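Local coordinates for protein aminoglycoside 6-N-acetyltransferase type Ib11 (Salmonella typhimurium, PDB 2PR8) that probably transfers the acetyl group of acetyl-CoA to the 6'-amino group of aminoglycosides such as kanamycin B, giving resistance to these antibiotics, at residues 78-83 and 104-109; 118-123 and 154-159. One frame throughout, in Å; residues are numbered along the deposited sequence.

Interaction 1: residues 78-83 and 104-109; sequences GYAQSY and IDLSLA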
loop_
_atom_site.group_PDB
_atom_site.type_symbol
_atom_site.label_atom_id
_atom_site.label_comp_id
_atom_site.label_asym_id
_atom_site.label_seq_id
_atom_site.Cartn_x
_atom_site.Cartn_y
_atom_site.Cartn_z
ATOM N N GLY A 78 -12.500 -9.803 -13.349
ATOM C CA GLY A 78 -11.865 -10.388 -12.176
ATOM C C GLY A 78 -11.039 -9.389 -11.361
ATOM O O GLY A 78 -10.940 -8.201 -11.698
ATOM N N TYR A 79 -10.470 -9.918 -10.280
ATOM C CA TYR A 79 -9.690 -9.156 -9.330
ATOM C C TYR A 79 -8.284 -9.721 -9.340
ATOM O O TYR A 79 -8.082 -10.930 -9.381
ATOM C CB TYR A 79 -10.311 -9.263 -7.935
ATOM C CG TYR A 79 -9.493 -8.638 -6.842
ATOM C CD1 TYR A 79 -9.690 -7.292 -6.464
ATOM C CD2 TYR A 79 -8.533 -9.369 -6.190
ATOM C CE1 TYR A 79 -8.910 -6.698 -5.463
ATOM C CE2 TYR A 79 -7.748 -8.790 -5.185
ATOM C CZ TYR A 79 -7.951 -7.457 -4.815
ATOM O OH TYR A 79 -7.157 -6.910 -3.815
ATOM N N ALA A 80 -7.304 -8.828 -9.297
ATOM C CA ALA A 80 -5.910 -9.238 -9.147
ATOM C C ALA A 80 -5.246 -8.314 -8.108
ATOM O O ALA A 80 -5.737 -7.220 -7.859
ATOM C CB ALA A 80 -5.202 -9.166 -10.501
ATOM N N GLN A 81 -4.130 -8.763 -7.530
ATOM C CA GLN A 81 -3.319 -7.986 -6.576
ATOM C C GLN A 81 -1.837 -8.185 -6.890
ATOM O O GLN A 81 -1.414 -9.280 -7.272
ATOM C CB GLN A 81 -3.479 -8.557 -5.175
ATOM C CG GLN A 81 -4.565 -8.063 -4.452
ATOM C CD GLN A 81 -4.750 -8.770 -3.126
ATOM O OE1 GLN A 81 -3.928 -9.564 -2.683
ATOM N NE2 GLN A 81 -5.835 -8.479 -2.501
ATOM N N SER A 82 -1.037 -7.135 -6.737
ATOM C CA SER A 82 0.421 -7.290 -6.701
ATOM C C SER A 82 0.828 -6.919 -5.283
ATOM O O SER A 82 0.072 -6.243 -4.599
ATOM C CB SER A 82 1.089 -6.382 -7.740
ATOM O OG SER A 82 0.827 -5.002 -7.447
ATOM N N TYR A 83 1.992 -7.380 -4.817
ATOM C CA TYR A 83 2.443 -7.073 -3.468
ATOM C C TYR A 83 3.953 -6.961 -3.527
ATOM O O TYR A 83 4.554 -7.541 -4.425
ATOM C CB TYR A 83 2.017 -8.167 -2.478
ATOM C CG TYR A 83 2.427 -9.573 -2.918
ATOM C CD1 TYR A 83 3.651 -10.111 -2.492
ATOM C CD2 TYR A 83 1.606 -10.364 -3.751
ATOM C CE1 TYR A 83 4.078 -11.330 -2.894
ATOM C CE2 TYR A 83 2.017 -11.664 -4.145
ATOM C CZ TYR A 83 3.267 -12.113 -3.685
ATOM O OH TYR A 83 3.780 -13.328 -4.033
ATOM N N ILE A 104 2.622 -11.389 -7.845
ATOM C CA ILE A 104 1.266 -11.261 -8.362
ATOM C C ILE A 104 0.364 -12.382 -7.877
ATOM O O ILE A 104 0.825 -13.512 -7.659
ATOM C CB ILE A 104 1.207 -11.170 -9.899
ATOM C CG1 ILE A 104 1.787 -12.449 -10.547
ATOM C CG2 ILE A 104 1.947 -9.888 -10.372
ATOM C CD1 ILE A 104 1.511 -12.601 -11.989
ATOM N N ASP A 105 -0.897 -12.031 -7.620
ATOM C CA ASP A 105 -1.884 -12.972 -7.148
ATOM C C ASP A 105 -3.060 -12.908 -8.111
ATOM O O ASP A 105 -3.843 -11.964 -8.118
ATOM C CB ASP A 105 -2.307 -12.628 -5.710
ATOM C CG ASP A 105 -3.405 -13.540 -5.177
ATOM O OD1 ASP A 105 -3.873 -14.467 -5.911
ATOM O OD2 ASP A 105 -3.788 -13.328 -4.001
ATOM N N LEU A 106 -3.176 -13.921 -8.945
ATOM C CA LEU A 106 -4.249 -13.977 -9.933
ATOM C C LEU A 106 -5.371 -14.894 -9.436
ATOM O O LEU A 106 -6.275 -15.215 -10.174
ATOM C CB LEU A 106 -3.675 -14.489 -11.269
ATOM C CG LEU A 106 -2.595 -13.620 -11.920
ATOM C CD1 LEU A 106 -2.186 -14.134 -13.289
ATOM C CD2 LEU A 106 -3.100 -12.189 -12.067
ATOM N N SER A 107 -5.325 -15.308 -8.175
ATOM C CA SER A 107 -6.326 -16.264 -7.689
ATOM C C SER A 107 -7.781 -15.843 -7.968
ATOM O O SER A 107 -8.632 -16.708 -8.174
ATOM C CB SER A 107 -6.101 -16.619 -6.223
ATOM O OG SER A 107 -6.438 -15.549 -5.378
ATOM N N LEU A 108 -8.060 -14.532 -7.987
ATOM C CA LEU A 108 -9.424 -14.025 -8.230
ATOM C C LEU A 108 -9.615 -13.420 -9.605
ATOM O O LEU A 108 -10.571 -12.685 -9.821
ATOM C CB LEU A 108 -9.880 -13.023 -7.156
ATOM C CG LEU A 108 -9.923 -13.587 -5.740
ATOM C CD1 LEU A 108 -10.162 -12.482 -4.659
ATOM C CD2 LEU A 108 -10.915 -14.770 -5.602
ATOM N N ALA A 109 -8.700 -13.720 -10.522
ATOM C CA ALA A 109 -8.683 -13.083 -11.834
ATOM C C ALA A 109 -9.832 -13.530 -12.765
ATOM O O ALA A 109 -10.039 -12.942 -13.832
ATOM C CB ALA A 109 -7.320 -13.272 -12.499
HETATM O O HOH W 1 -6.533 -12.193 -7.266
HETATM O O HOH W 2 -1.642 -12.128 -2.661
HETATM O O HOH W 3 2.703 -14.704 -5.936
#
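Gln81 and Asp105 form an antiparallel hydrogen-bonded pair, Asp105 N giving to Gln81 O at 2.8 Å and Gln81 N to Asp105 O at a longer 3.3 Å, with Ser82 and Ile104 as the adjoining non-hydrogen-bonded pair. Beyond Asp105 the ladder opens into a type I turn from Leu106 to Ala109, which rejoins strand 75-84 where Tyr79 N reaches Leu108 O at 2.8 Å, almost straight (173°) but from above the carbonyl plane. In the gap a water donates to Tyr79 O and Asp105 O and accepts from Leu108 N. Asp105 CG stands anti to the backbone N (chi1 177°), which carries OD1 forward to the start of the turn; there OD1 accepts from Ser107 N, which makes an Asx turn, and also from Ser107 OG. The Gln81 amide runs alongside this carboxylate, the two planes nearly perpendicular (89°), and a water on Asp105 OD2 bonds weakly to Gln81 OE1. Leu108 CD1 meets Tyr79 CD2 obliquely at 3.8 Å; on the other face Leu106 CD2 touches Ala80 CB. The first water thus bridges the two chains where direct pairing lapses, while the Asp105 carboxylate braces the start of the turn; together they probably help to position Leu108, a CoA-binding residue.

Interaction 2: residues 118-123 and 154-159; sequences LGTKLV and YEKAGF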
loop_
_atom_site.group_PDB
_atom_site.type_symbol
_atom_site.label_atom_id
_atom_site.label_comp_id
_atom_site.label_asym_id
_atom_site.label_seq_id
_atom_site.Cartn_x
_atom_site.Cartn_y
_atom_site.Cartn_z
ATOM N N LEU A 118 -8.933 -15.460 -19.046
ATOM C CA LEU A 118 -7.965 -14.688 -19.815
ATOM C C LEU A 118 -6.651 -15.352 -19.418
ATOM O O LEU A 118 -6.307 -15.392 -18.239
ATOM C CB LEU A 118 -7.983 -13.226 -19.403
ATOM C CG LEU A 118 -9.305 -12.553 -19.010
ATOM C CD1 LEU A 118 -9.002 -11.134 -18.596
ATOM C CD2 LEU A 118 -10.303 -12.570 -20.154
ATOM N N GLY A 119 -5.931 -15.944 -20.347
ATOM C CA GLY A 119 -4.816 -16.756 -19.886
ATOM C C GLY A 119 -3.601 -15.875 -19.816
ATOM O O GLY A 119 -3.532 -14.950 -19.008
ATOM N N THR A 120 -2.674 -16.123 -20.722
ATOM C CA THR A 120 -1.386 -15.464 -20.680
ATOM C C THR A 120 -1.533 -14.004 -21.058
ATOM O O THR A 120 -0.718 -13.182 -20.640
ATOM C CB THR A 120 -0.272 -16.299 -21.452
ATOM O OG1 THR A 120 0.306 -15.559 -22.547
ATOM C CG2 THR A 120 -0.833 -17.614 -21.913
ATOM N N LYS A 121 -2.624 -13.654 -21.754
ATOM C CA LYS A 121 -2.910 -12.256 -22.072
ATOM C C LYS A 121 -3.007 -11.436 -20.786
ATOM O O LYS A 121 -2.468 -10.333 -20.686
ATOM C CB LYS A 121 -4.238 -12.107 -22.845
ATOM C CG LYS A 121 -4.142 -12.168 -24.381
ATOM C CD LYS A 121 -5.546 -12.005 -25.007
ATOM C CE LYS A 121 -5.503 -12.010 -26.518
ATOM N NZ LYS A 121 -5.327 -10.635 -27.095
ATOM N N LEU A 122 -3.729 -11.985 -19.810
ATOM C CA LEU A 122 -3.896 -11.357 -18.525
ATOM C C LEU A 122 -2.531 -11.183 -17.847
ATOM O O LEU A 122 -2.236 -10.104 -17.350
ATOM C CB LEU A 122 -4.773 -12.238 -17.648
ATOM C CG LEU A 122 -5.384 -11.761 -16.326
ATOM C CD1 LEU A 122 -5.301 -12.906 -15.338
ATOM C CD2 LEU A 122 -4.780 -10.488 -15.757
ATOM N N VAL A 123 -1.731 -12.258 -17.807
ATOM C CA VAL A 123 -0.424 -12.236 -17.128
ATOM C C VAL A 123 0.502 -11.190 -17.752
ATOM O O VAL A 123 1.191 -10.486 -17.030
ATOM C CB VAL A 123 0.297 -13.604 -17.166
ATOM C CG1 VAL A 123 1.648 -13.537 -16.449
ATOM C CG2 VAL A 123 -0.578 -14.713 -16.552
ATOM N N TYR A 154 2.119 -18.999 -17.184
ATOM C CA TYR A 154 3.157 -18.094 -16.693
ATOM C C TYR A 154 4.416 -18.181 -17.569
ATOM O O TYR A 154 4.993 -17.139 -17.901
ATOM C CB TYR A 154 3.505 -18.347 -15.234
ATOM C CG TYR A 154 2.428 -17.966 -14.216
ATOM C CD1 TYR A 154 1.933 -16.647 -14.128
ATOM C CD2 TYR A 154 1.949 -18.898 -13.322
ATOM C CE1 TYR A 154 0.974 -16.293 -13.190
ATOM C CE2 TYR A 154 0.983 -18.570 -12.387
ATOM C CZ TYR A 154 0.495 -17.260 -12.331
ATOM O OH TYR A 154 -0.444 -16.934 -11.381
ATOM N N GLU A 155 4.837 -19.410 -17.930
ATOM C CA GLU A 155 6.007 -19.602 -18.821
ATOM C C GLU A 155 5.800 -18.932 -20.186
ATOM O O GLU A 155 6.678 -18.221 -20.695
ATOM C CB GLU A 155 6.358 -21.086 -18.991
ATOM C CG GLU A 155 6.821 -21.781 -17.682
ATOM C CD GLU A 155 7.101 -23.277 -17.872
ATOM O OE1 GLU A 155 6.524 -23.856 -18.787
ATOM O OE2 GLU A 155 7.895 -23.859 -17.118
ATOM N N LYS A 156 4.627 -19.125 -20.770
ATOM C CA LYS A 156 4.296 -18.447 -22.034
ATOM C C LYS A 156 4.370 -16.909 -21.902
ATOM O O LYS A 156 4.642 -16.174 -22.882
ATOM C CB LYS A 156 2.896 -18.871 -22.504
ATOM C CG LYS A 156 2.788 -20.330 -22.972
ATOM C CD LYS A 156 1.572 -20.483 -23.913
ATOM C CE LYS A 156 1.224 -21.960 -24.107
ATOM N NZ LYS A 156 0.333 -22.264 -25.288
ATOM N N ALA A 157 4.112 -16.419 -20.689
ATOM C CA ALA A 157 4.158 -14.970 -20.409
ATOM C C ALA A 157 5.563 -14.473 -20.070
ATOM O O ALA A 157 5.751 -13.273 -19.789
ATOM C CB ALA A 157 3.166 -14.583 -19.298
ATOM N N GLY A 158 6.545 -15.372 -20.084
ATOM C CA GLY A 158 7.936 -14.960 -19.795
ATOM C C GLY A 158 8.481 -15.325 -18.438
ATOM O O GLY A 158 9.647 -15.027 -18.142
ATOM N N PHE A 159 7.687 -16.049 -17.636
ATOM C CA PHE A 159 8.157 -16.537 -16.357
ATOM C C PHE A 159 8.997 -17.809 -16.479
ATOM O O PHE A 159 8.763 -18.672 -17.346
ATOM C CB PHE A 159 6.994 -16.803 -15.381
ATOM C CG PHE A 159 6.396 -15.551 -14.779
ATOM C CD1 PHE A 159 6.832 -15.082 -13.526
ATOM C CD2 PHE A 159 5.394 -14.857 -15.446
ATOM C CE1 PHE A 159 6.289 -13.927 -12.957
ATOM C CE2 PHE A 159 4.830 -13.685 -14.861
ATOM C CZ PHE A 159 5.309 -13.231 -13.636
#
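This is a compact apolar contact between the first turn of helix 120-130 and the C-terminal end of helix 148-156, with no hydrogen bond across it. Val123 is the hub: its CG1, set anti to the backbone N (chi1 -180°), enters a corner made by Ala157, Phe159 and Tyr154. CG1 lies 3.4 Å from Ala157 CB, tighter than normal van der Waals contact, and 3.6 Å from Phe159 CE2, which it approaches obliquely. The same methyl meets Tyr154 CD1 at the ring edge, 3.9 Å away, while CG2 lies 4.0 Å from CD1 and CE1 of that ring. Nearer the surface, Thr120 CG2 rests on Lys156 CB at 4.0 Å, and the extended lysine chain then leads away from the contact. Phe159 is brought in by a Schellman motif: Gly158, with positive phi (105°), turns the chain, Phe159 N bonds back to Tyr154 O at 2.9 Å, and Gly158 N to Glu155 O. Met175 and Ile139 pack on Phe159 from the sheet. Gly119 is the N-cap of helix 120-130, and together with Thr120, Tyr154 and Lys156 it belongs to the CoA site; a glycine-rich loop leading into such a helix is the pyrophosphate-binding element of the GNAT fold.

In the fold
The two contacts come one after the other along the chain, their centres about 13 Å apart. Interaction 1 joins strands 75-84 and 101-105, neighbours in the mixed sheet, near the centre of the chain; interaction 2 joins helices 120-130 and 148-156 further out. The turn after strand 101-105 links them: Leu106 CD1 packs 3.7 Å from Val123 CG2 and 3.8 Å from Tyr154 OH, and Ala109 CB lies 3.5 Å from Leu122 CD1. Residues 104-109, the glycine-containing loop at 115-119 and helix 120-130 follow in sequence, and the packing brings the end of helix 148-156 beside this run. Leu108, Gly119, Thr120, Tyr154 and Lys156 all belong to the CoA site of the GNAT domain.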